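Local coordinates for aromatic amino acid aminotransferase I (Candida albicans WO-1, PDB 6HNU), which probably transfers the amino group of aromatic L-amino acids to 2-oxoglutarate with the help of pyridoxal 5'-phosphate, yielding aromatic oxo-acids and L-glutamate, at residues P304-G309 with A338-L343. Sequence-based numbering, arbitrary orientation. Where two conformers were deposited one is given.
Sequences PGLRLG and ALANAL. With PLP (pyridoxal-5'-phosphate), chain I.
The methyl of A340 faces the 304-309 loop and meets the ends of two leucines. The closer is L308, whose CD2 lies 3.5 Å from A340 CB; with CG anti to the backbone N (chi1 -174°), the CD2 branch runs on toward the helix. L306 meets the same methyl more loosely and less certainly, its CD2 being 4.1 Å from A340 CB in one of two modelled conformers, and no hydrogen bond crosses between the segments. This slight contact is nevertheless buried throughout, with F114 of helix 112-126 and P332 also packing on L308, and neither side opens to solvent. In this fold-type I PLP enzyme the loop leads into strand 309-314 of the large mixed sheet, and between the two leucines R307 holds the cofactor phosphate. Its guanidinium donates two nearly straight bonds, NH1 to PLP O2P (2.8 Å) and NH2 to PLP O3P (3.1 Å). Bends at chi2 and chi3 fold the chain back so that NE and NH1 both grip P304 O, at 2.9 and 2.8 Å, an oxygen that also accepts from R307 N. Together with the phosphate bonds, this side-on clasp limits the guanidinium's rotation, while S299 and, from the second subunit, Y105 also bond the cofactor.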
# COMPACT_ATOMS: atom_id res chain seq x y z
N PRO B 304 8.76 10.35 5.65
CA PRO B 304 8.43 8.96 5.31
C PRO B 304 6.94 8.61 5.44
O PRO B 304 6.44 7.78 4.66
CB PRO B 304 9.26 8.15 6.32
CG PRO B 304 10.40 9.06 6.73
CD PRO B 304 9.82 10.45 6.68
N GLY B 305 6.25 9.22 6.41
CA GLY B 305 4.85 8.88 6.75
C GLY B 305 3.86 9.31 5.68
O GLY B 305 2.69 8.96 5.80
N LEU B 306 4.26 10.12 4.69
CA LEU B 306 3.38 10.42 3.54
C LEU B 306 2.96 9.11 2.87
O LEU B 306 1.80 9.03 2.40
CB LEU B 306 4.09 11.34 2.53
CG LEU B 306 3.86 12.84 2.73
CD1 LEU B 306 4.97 13.65 2.09
CD2 LEU B 306 2.50 13.28 2.18
N ARG B 307 3.88 8.16 2.77
CA ARG B 307 3.56 6.90 2.05
C ARG B 307 3.04 7.31 0.67
O ARG B 307 1.97 6.94 0.28
CB ARG B 307 2.55 6.05 2.82
CG ARG B 307 3.10 5.35 4.06
CD ARG B 307 4.26 4.44 3.75
NE ARG B 307 5.52 5.14 3.86
CZ ARG B 307 6.64 4.84 3.23
NH1 ARG B 307 7.70 5.57 3.44
NH2 ARG B 307 6.68 3.84 2.36
N LEU B 308 3.85 8.09 -0.04
CA LEU B 308 3.49 8.66 -1.34
C LEU B 308 4.75 8.79 -2.17
O LEU B 308 5.75 9.40 -1.73
CB LEU B 308 2.84 10.03 -1.15
CG LEU B 308 2.28 10.70 -2.40
CD1 LEU B 308 1.20 9.86 -3.08
CD2 LEU B 308 1.70 12.07 -2.04
N GLY B 309 4.69 8.25 -3.36
CA GLY B 309 5.74 8.47 -4.32
C GLY B 309 5.13 8.35 -5.70
O GLY B 309 3.86 8.43 -5.85
N ALA B 338 -3.89 14.61 -0.96
CA ALA B 338 -4.56 15.93 -0.88
C ALA B 338 -3.64 16.92 -0.14
O ALA B 338 -3.49 18.07 -0.63
CB ALA B 338 -5.90 15.81 -0.22
N LEU B 339 -3.01 16.48 0.96
CA LEU B 339 -2.12 17.38 1.73
C LEU B 339 -0.85 17.62 0.93
O LEU B 339 -0.40 18.75 0.95
CB LEU B 339 -1.82 16.79 3.11
CG LEU B 339 -2.94 16.93 4.15
CD1 LEU B 339 -2.58 16.16 5.43
CD2 LEU B 339 -3.21 18.40 4.47
N ALA B 340 -0.28 16.64 0.22
CA ALA B 340 0.96 16.83 -0.59
C ALA B 340 0.66 17.81 -1.72
O ALA B 340 1.41 18.75 -1.97
CB ALA B 340 1.48 15.49 -1.12
N ASN B 341 -0.43 17.59 -2.42
CA ASN B 341 -0.89 18.52 -3.48
C ASN B 341 -1.04 19.96 -2.92
O ASN B 341 -0.61 20.90 -3.62
CB ASN B 341 -2.18 18.01 -4.09
CG ASN B 341 -2.66 18.90 -5.21
OD1 ASN B 341 -2.07 18.94 -6.29
ND2 ASN B 341 -3.71 19.64 -4.94
N ALA B 342 -1.63 20.12 -1.75
CA ALA B 342 -1.87 21.44 -1.11
C ALA B 342 -0.53 22.10 -0.78
O ALA B 342 -0.31 23.24 -1.18
CB ALA B 342 -2.75 21.29 0.08
N LEU B 343 0.40 21.34 -0.18
CA LEU B 343 1.74 21.86 0.18
C LEU B 343 2.48 22.25 -1.10
O LEU B 343 2.99 23.37 -1.15
CB LEU B 343 2.48 20.83 1.04
CG LEU B 343 3.92 21.19 1.37
CD1 LEU B 343 4.33 20.58 2.71
CD2 LEU B 343 4.84 20.72 0.26
N1 PLP I . 14.75 2.28 -1.60
C2 PLP I . 15.94 2.42 -1.03
C2A PLP I . 17.15 2.00 -1.80
C3 PLP I . 16.08 2.94 0.25
O3 PLP I . 17.33 2.99 0.81
C4 PLP I . 14.92 3.30 0.97
C4A PLP I . 15.03 3.82 2.33
C5 PLP I . 13.67 3.19 0.34
C6 PLP I . 13.64 2.65 -0.93
C5A PLP I . 12.38 3.49 1.06
O4P PLP I . 11.50 4.30 0.24
P PLP I . 10.05 4.68 0.63
O1P PLP I . 9.70 5.63 -0.49
O2P PLP I . 10.13 5.34 2.04
O3P PLP I . 9.23 3.40 0.65